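Local coordinates for protein glycoside Hydrolase (Bacteroides uniformis, PDB 5TA0) that probably hydrolyses agarose-type galactan chains, as a glycoside hydrolase of family 86 that binds agarose oligosaccharides, at residues 121-131 / 183-193. Numbering follows the deposited sequence.
Sequences YVQNTKVHPYE and YFGEGGESGEP. With EDO (1,2-ethanediol), chain J; EDO (1,2-ethanediol), chain B.
Tyr183, at the close of its helix, brings its hydroxyl 3.9 Å from CB of Tyr121 and begins a contact that illustrates how a glycine-rich loop can be held by side chains from a helix end and from the 3-10 turn that follows it. Gly187 comes next, with CA beside OE2 of Glu131. The amide N of Gly188 then donates a nearly straight bond (170°) to OE1 of Glu131, 2.8 Å away, on the syn lone pair; Tyr121 OH donates to the anti lone pair, so OE1 is gripped by two donors. CA of Gly188 sits over one face of the His128 imidazole, a CH-pi contact 3.5 Å from the centroid, while NE2 of that ring is tied to Tyr121 O. Glu189 lays its carbonyl O against CG2 of Val122, 3.4 Å off, and a water links its OE2 to Val122 O. Gly187, Gly188 and Gly191 form a G1 beta bulge. Glu192 follows, CB over the centre of the Tyr121 ring (3.8 Å); with CG anti to the backbone N (chi1 -177°), its extended chain carries OE1 to where Tyr183 OH donates a hydrogen bond to it (2.7 Å), on the anti side and 26° out of the carboxylate plane. Replacing Tyr121 with an alanine would probably open a gap beneath Glu192 and cost Glu131 OE1 one of its two donors. Pro193 finally places CD 3.6 Å from OE1 of Glu131. The contact thus joins helix 107-123 and the 3-10 segment 128-131 to the loop between helix 170-183 and strand 197-199 of the parallel barrel sheet, where Tyr183 packs on Cys114 and Asn117 and Glu192 touches Leu136 of strand 134-140.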
ATOM      1  N   TYR A 121     -10.307  20.833 -19.448  1.00 12.53           N
ATOM      2  CA  TYR A 121     -10.781  19.452 -19.278  1.00 11.57           C
ATOM      3  C   TYR A 121     -12.022  19.177 -20.146  1.00 11.65           C
ATOM      4  O   TYR A 121     -12.090  18.154 -20.852  1.00 11.93           O
ATOM      5  CB  TYR A 121     -11.067  19.122 -17.794  1.00 10.44           C
ATOM      6  CG  TYR A 121     -11.361  17.656 -17.638  1.00  9.59           C
ATOM      7  CD1 TYR A 121     -10.349  16.737 -17.376  1.00  9.63           C
ATOM      8  CD2 TYR A 121     -12.662  17.149 -17.818  1.00  9.70           C
ATOM      9  CE1 TYR A 121     -10.626  15.397 -17.299  1.00  9.81           C
ATOM     10  CE2 TYR A 121     -12.932  15.812 -17.755  1.00  9.86           C
ATOM     11  CZ  TYR A 121     -11.907  14.919 -17.477  1.00  9.98           C
ATOM     12  OH  TYR A 121     -12.171  13.563 -17.409  1.00 10.43           O
ATOM     13  N   VAL A 122     -12.974  20.100 -20.101  1.00 11.97           N
ATOM     14  CA  VAL A 122     -14.207  19.998 -20.872  1.00 13.02           C
ATOM     15  C   VAL A 122     -13.938  19.858 -22.373  1.00 13.39           C
ATOM     16  O   VAL A 122     -14.628  19.076 -23.037  1.00 13.63           O
ATOM     17  CB  VAL A 122     -15.104  21.221 -20.567  1.00 12.91           C
ATOM     18  CG1 VAL A 122     -16.201  21.399 -21.620  1.00 13.40           C
ATOM     19  CG2 VAL A 122     -15.695  21.089 -19.166  1.00 13.83           C
ATOM     20  N   GLN A 123     -12.951  20.585 -22.883  1.00 14.13           N
ATOM     21  CA  GLN A 123     -12.595  20.520 -24.310  1.00 15.61           C
ATOM     22  C   GLN A 123     -11.784  19.286 -24.680  1.00 15.27           C
ATOM     23  O   GLN A 123     -11.667  18.942 -25.866  1.00 14.72           O
ATOM     24  CB  GLN A 123     -11.844  21.785 -24.739  1.00 17.84           C
ATOM     25  CG  GLN A 123     -12.733  23.024 -24.676  1.00 20.76           C
ATOM     26  CD  GLN A 123     -12.008  24.332 -24.943  1.00 25.53           C
ATOM     27  OE1 GLN A 123     -10.791  24.434 -24.814  1.00 31.39           O
ATOM     28  NE2 GLN A 123     -12.771  25.354 -25.292  1.00 29.78           N
ATOM     29  N   ASN A 124     -11.232  18.589 -23.684  1.00 14.53           N
ATOM     30  CA  ASN A 124     -10.368  17.429 -23.919  1.00 14.56           C
ATOM     31  C   ASN A 124     -11.231  16.176 -24.031  1.00 14.85           C
ATOM     32  O   ASN A 124     -11.158  15.249 -23.234  1.00 14.32           O
ATOM     33  CB  ASN A 124      -9.326  17.319 -22.792  1.00 15.17           C
ATOM     34  CG  ASN A 124      -8.149  16.445 -23.158  1.00 15.52           C
ATOM     35  OD1 ASN A 124      -8.089  15.861 -24.241  1.00 16.21           O
ATOM     36  ND2 ASN A 124      -7.164  16.360 -22.240  1.00 16.70           N
ATOM     37  N   THR A 125     -12.046  16.139 -25.085  1.00 14.46           N
ATOM     38  CA  THR A 125     -13.042  15.100 -25.220  1.00 14.67           C
ATOM     39  C   THR A 125     -12.447  13.702 -25.410  1.00 14.00           C
ATOM     40  O   THR A 125     -13.101  12.731 -25.077  1.00 14.02           O
ATOM     41  CB  THR A 125     -14.019  15.412 -26.370  1.00 16.00           C
ATOM     42  OG1 THR A 125     -13.262  15.592 -27.557  1.00 18.08           O
ATOM     43  CG2 THR A 125     -14.815  16.669 -26.055  1.00 17.07           C
ATOM     44  N   LYS A 126     -11.217  13.607 -25.915  1.00 14.21           N
ATOM     45  CA  LYS A 126     -10.600  12.301 -26.134  1.00 14.35           C
ATOM     46  C   LYS A 126     -10.379  11.534 -24.828  1.00 13.78           C
ATOM     47  O   LYS A 126     -10.320  10.318 -24.840  1.00 14.76           O
ATOM     48  CB  LYS A 126      -9.273  12.415 -26.906  1.00 15.23           C
ATOM     49  CG  LYS A 126      -8.149  13.087 -26.137  1.00 16.50           C
ATOM     50  CD  LYS A 126      -6.928  13.308 -27.009  1.00 17.84           C
ATOM     51  CE  LYS A 126      -5.803  14.001 -26.257  1.00 18.99           C
ATOM     52  NZ  LYS A 126      -6.039  15.443 -25.978  1.00 19.49           N
ATOM     53  N   VAL A 127     -10.278  12.234 -23.702  1.00 13.03           N
ATOM     54  CA  VAL A 127     -10.026  11.540 -22.452  1.00 12.42           C
ATOM     55  C   VAL A 127     -11.316  11.143 -21.741  1.00 11.49           C
ATOM     56  O   VAL A 127     -11.287  10.283 -20.877  1.00 12.24           O
ATOM     57  CB  VAL A 127      -9.124  12.345 -21.492  1.00 12.61           C
ATOM     58  CG1 VAL A 127      -7.891  12.895 -22.203  1.00 12.96           C
ATOM     59  CG2 VAL A 127      -9.896  13.417 -20.719  1.00 12.39           C
ATOM     60  N   HIS A 128     -12.464  11.746 -22.086  1.00 11.20           N
ATOM     61  CA  HIS A 128     -13.676  11.510 -21.310  1.00 10.85           C
ATOM     62  C   HIS A 128     -14.110  10.031 -21.232  1.00 11.18           C
ATOM     63  O   HIS A 128     -14.552   9.579 -20.183  1.00 11.23           O
ATOM     64  CB  HIS A 128     -14.828  12.385 -21.803  1.00 11.05           C
ATOM     65  CG  HIS A 128     -14.542  13.852 -21.687  1.00 11.02           C
ATOM     66  ND1 HIS A 128     -15.290  14.811 -22.333  1.00 11.51           N
ATOM     67  CD2 HIS A 128     -13.567  14.528 -21.030  1.00 11.46           C
ATOM     68  CE1 HIS A 128     -14.797  16.008 -22.079  1.00 11.78           C
ATOM     69  NE2 HIS A 128     -13.745  15.867 -21.290  1.00 11.86           N
ATOM     70  N   PRO A 129     -13.936   9.256 -22.335  1.00 11.65           N
ATOM     71  CA  PRO A 129     -14.285   7.831 -22.266  1.00 11.95           C
ATOM     72  C   PRO A 129     -13.443   7.005 -21.288  1.00 11.38           C
ATOM     73  O   PRO A 129     -13.830   5.881 -20.980  1.00 12.47           O
ATOM     74  CB  PRO A 129     -14.090   7.351 -23.709  1.00 12.65           C
ATOM     75  CG  PRO A 129     -14.313   8.572 -24.536  1.00 12.66           C
ATOM     76  CD  PRO A 129     -13.647   9.658 -23.730  1.00 11.95           C
ATOM     77  N   TYR A 130     -12.320   7.554 -20.817  1.00 10.73           N
ATOM     78  CA  TYR A 130     -11.474   6.854 -19.853  1.00 10.52           C
ATOM     79  C   TYR A 130     -11.799   7.189 -18.404  1.00 10.04           C
ATOM     80  O   TYR A 130     -11.149   6.657 -17.505  1.00 10.00           O
ATOM     81  CB  TYR A 130     -10.003   7.133 -20.152  1.00 10.75           C
ATOM     82  CG  TYR A 130      -9.555   6.501 -21.445  1.00 11.16           C
ATOM     83  CD1 TYR A 130      -9.073   5.206 -21.460  1.00 11.70           C
ATOM     84  CD2 TYR A 130      -9.591   7.201 -22.648  1.00 11.77           C
ATOM     85  CE1 TYR A 130      -8.647   4.615 -22.634  1.00 11.95           C
ATOM     86  CE2 TYR A 130      -9.182   6.608 -23.837  1.00 12.73           C
ATOM     87  CZ  TYR A 130      -8.706   5.317 -23.811  1.00 12.52           C
ATOM     88  OH  TYR A 130      -8.270   4.694 -24.983  1.00 14.54           O
ATOM     89  N   GLU A 131     -12.810   8.010 -18.148  1.00  9.73           N
ATOM     90  CA  GLU A 131     -13.197   8.322 -16.763  1.00  9.69           C
ATOM     91  C   GLU A 131     -13.571   7.085 -15.977  1.00  9.62           C
ATOM     92  O   GLU A 131     -13.345   7.039 -14.757  1.00  9.11           O
ATOM     93  CB  GLU A 131     -14.336   9.342 -16.738  1.00 10.18           C
ATOM     94  CG  GLU A 131     -13.868  10.748 -17.111  1.00 10.33           C
ATOM     95  CD  GLU A 131     -14.980  11.754 -17.312  1.00 10.66           C
ATOM     96  OE1 GLU A 131     -14.660  12.935 -17.569  1.00 11.72           O
ATOM     97  OE2 GLU A 131     -16.165  11.395 -17.153  1.00 13.01           O
ATOM     98  N   TYR A 183     -13.017  23.628  -9.337  1.00  9.90           N
ATOM     99  CA  TYR A 183     -12.435  22.939 -10.479  1.00  9.24           C
ATOM    100  C   TYR A 183     -13.257  21.721 -10.944  1.00  9.27           C
ATOM    101  O   TYR A 183     -13.484  21.560 -12.145  1.00  9.79           O
ATOM    102  CB  TYR A 183     -10.990  22.498 -10.155  1.00  8.88           C
ATOM    103  CG  TYR A 183     -10.433  21.619 -11.255  1.00  8.86           C
ATOM    104  CD1 TYR A 183     -10.313  22.100 -12.554  1.00  8.99           C
ATOM    105  CD2 TYR A 183     -10.123  20.275 -11.026  1.00  8.98           C
ATOM    106  CE1 TYR A 183      -9.875  21.293 -13.581  1.00  9.33           C
ATOM    107  CE2 TYR A 183      -9.671  19.454 -12.054  1.00  9.07           C
ATOM    108  CZ  TYR A 183      -9.550  19.974 -13.340  1.00  9.26           C
ATOM    109  OH  TYR A 183      -9.159  19.190 -14.402  1.00 10.64           O
ATOM    110  N   PHE A 184     -13.686  20.855 -10.041  1.00  8.73           N
ATOM    111  CA  PHE A 184     -14.278  19.549 -10.435  1.00  9.03           C
ATOM    112  C   PHE A 184     -15.753  19.684 -10.801  1.00 10.07           C
ATOM    113  O   PHE A 184     -16.471  20.516 -10.251  1.00 11.40           O
ATOM    114  CB  PHE A 184     -14.101  18.515  -9.327  1.00  8.76           C
ATOM    115  CG  PHE A 184     -12.649  18.164  -9.043  1.00  8.49           C
ATOM    116  CD1 PHE A 184     -11.951  17.273  -9.854  1.00  8.37           C
ATOM    117  CD2 PHE A 184     -11.979  18.774  -7.986  1.00  8.13           C
ATOM    118  CE1 PHE A 184     -10.622  16.971  -9.580  1.00  8.38           C
ATOM    119  CE2 PHE A 184     -10.653  18.501  -7.730  1.00  8.18           C
ATOM    120  CZ  PHE A 184      -9.983  17.580  -8.516  1.00  8.16           C
ATOM    121  N   GLY A 185     -16.187  18.824 -11.706  1.00 10.93           N
ATOM    122  CA  GLY A 185     -17.604  18.693 -12.063  1.00 11.84           C
ATOM    123  C   GLY A 185     -18.083  17.287 -11.839  1.00 13.06           C
ATOM    124  O   GLY A 185     -17.747  16.661 -10.846  1.00 13.56           O
ATOM    125  N   GLU A 186     -18.861  16.774 -12.802  1.00 14.82           N
ATOM    126  CA  GLU A 186     -19.510  15.474 -12.709  1.00 16.91           C
ATOM    127  C   GLU A 186     -19.170  14.568 -13.898  1.00 16.68           C
ATOM    128  O   GLU A 186     -19.855  13.562 -14.133  1.00 18.69           O
ATOM    129  CB  GLU A 186     -21.040  15.666 -12.617  1.00 19.30           C
ATOM    130  CG  GLU A 186     -21.518  16.427 -11.388  1.00 22.49           C
ATOM    131  CD  GLU A 186     -21.314  17.930 -11.470  1.00 25.53           C
ATOM    132  OE1 GLU A 186     -21.527  18.545 -12.544  1.00 28.99           O
ATOM    133  OE2 GLU A 186     -20.918  18.513 -10.434  1.00 29.83           O
ATOM    134  N   GLY A 187     -18.104  14.896 -14.615  1.00 13.66           N
ATOM    135  CA  GLY A 187     -17.657  14.110 -15.742  1.00 13.15           C
ATOM    136  C   GLY A 187     -17.834  14.793 -17.081  1.00 12.70           C
ATOM    137  O   GLY A 187     -18.770  15.600 -17.280  1.00 13.10           O
ATOM    138  N   GLY A 188     -16.926  14.509 -18.000  1.00 12.31           N
ATOM    139  CA  GLY A 188     -17.062  14.942 -19.376  1.00 13.06           C
ATOM    140  C   GLY A 188     -17.205  16.434 -19.527  1.00 13.98           C
ATOM    141  O   GLY A 188     -16.402  17.213 -19.001  1.00 13.89           O
ATOM    142  N   GLU A 189     -18.231  16.848 -20.271  1.00 15.80           N
ATOM    143  CA  GLU A 189     -18.413  18.275 -20.558  1.00 17.50           C
ATOM    144  C   GLU A 189     -18.889  19.092 -19.357  1.00 16.05           C
ATOM    145  O   GLU A 189     -18.972  20.319 -19.446  1.00 16.20           O
ATOM    146  CB  GLU A 189     -19.311  18.451 -21.794  1.00 21.35           C
ATOM    147  CG  GLU A 189     -18.639  17.861 -23.027  1.00 24.61           C
ATOM    148  CD  GLU A 189     -19.378  18.125 -24.323  1.00 29.22           C
ATOM    149  OE1 GLU A 189     -20.625  18.053 -24.326  1.00 32.21           O
ATOM    150  OE2 GLU A 189     -18.689  18.376 -25.334  1.00 31.25           O
ATOM    151  N   SER A 190     -19.177  18.435 -18.230  1.00 14.30           N
ATOM    152  CA  SER A 190     -19.440  19.130 -16.966  1.00 14.16           C
ATOM    153  C   SER A 190     -18.179  19.352 -16.120  1.00 13.00           C
ATOM    154  O   SER A 190     -18.240  20.014 -15.103  1.00 14.16           O
ATOM    155  CB  SER A 190     -20.450  18.356 -16.136  1.00 14.39           C
ATOM    156  OG  SER A 190     -19.878  17.232 -15.473  1.00 14.88           O
ATOM    157  N   GLY A 191     -17.052  18.809 -16.541  1.00 12.35           N
ATOM    158  CA  GLY A 191     -15.799  18.958 -15.802  1.00 11.27           C
ATOM    159  C   GLY A 191     -15.311  17.631 -15.259  1.00 10.14           C
ATOM    160  O   GLY A 191     -16.001  16.627 -15.311  1.00 10.28           O
ATOM    161  N   GLU A 192     -14.079  17.640 -14.748  1.00  9.41           N
ATOM    162  CA  GLU A 192     -13.454  16.417 -14.244  1.00  9.70           C
ATOM    163  C   GLU A 192     -14.230  15.870 -13.048  1.00  9.27           C
ATOM    164  O   GLU A 192     -14.592  16.617 -12.159  1.00  9.30           O
ATOM    165  CB  GLU A 192     -12.017  16.735 -13.835  1.00  9.64           C
ATOM    166  CG  GLU A 192     -11.263  15.505 -13.362  1.00  9.46           C
ATOM    167  CD  GLU A 192      -9.793  15.748 -13.100  1.00  9.25           C
ATOM    168  OE1 GLU A 192      -9.173  16.623 -13.717  1.00  9.45           O
ATOM    169  OE2 GLU A 192      -9.226  14.979 -12.271  1.00  9.42           O
ATOM    170  N   PRO A 193     -14.475  14.561 -12.988  1.00  9.34           N
ATOM    171  CA  PRO A 193     -15.118  14.014 -11.810  1.00  9.45           C
ATOM    172  C   PRO A 193     -14.418  14.353 -10.496  1.00  9.44           C
ATOM    173  O   PRO A 193     -13.189  14.446 -10.440  1.00  9.43           O
ATOM    174  CB  PRO A 193     -15.094  12.504 -12.069  1.00  9.64           C
ATOM    175  CG  PRO A 193     -15.095  12.420 -13.560  1.00  9.63           C
ATOM    176  CD  PRO A 193     -14.236  13.528 -14.015  1.00  9.68           C
TER
HETATM  177  C1  EDO J 707      -5.673  17.097 -12.706  1.00 13.86           C
HETATM  178  O1  EDO J 707      -6.435  16.587 -13.793  1.00 15.56           O
HETATM  179  C2  EDO J 707      -5.980  16.287 -11.472  1.00 13.08           C
HETATM  180  O2  EDO J 707      -7.270  16.610 -10.958  1.00 11.93           O
HETATM  181  C1  EDO B 720     -11.506   2.576 -23.505  1.00 40.19           C
HETATM  182  O1  EDO B 720     -11.904   1.843 -24.664  1.00 41.84           O
HETATM  183  C2  EDO B 720     -12.297   3.866 -23.462  1.00 40.35           C
HETATM  184  O2  EDO B 720     -13.544   3.579 -22.832  1.00 43.17           O
HETATM  185  O   HOH W   1     -16.309  19.841 -25.156  1.00 24.46           O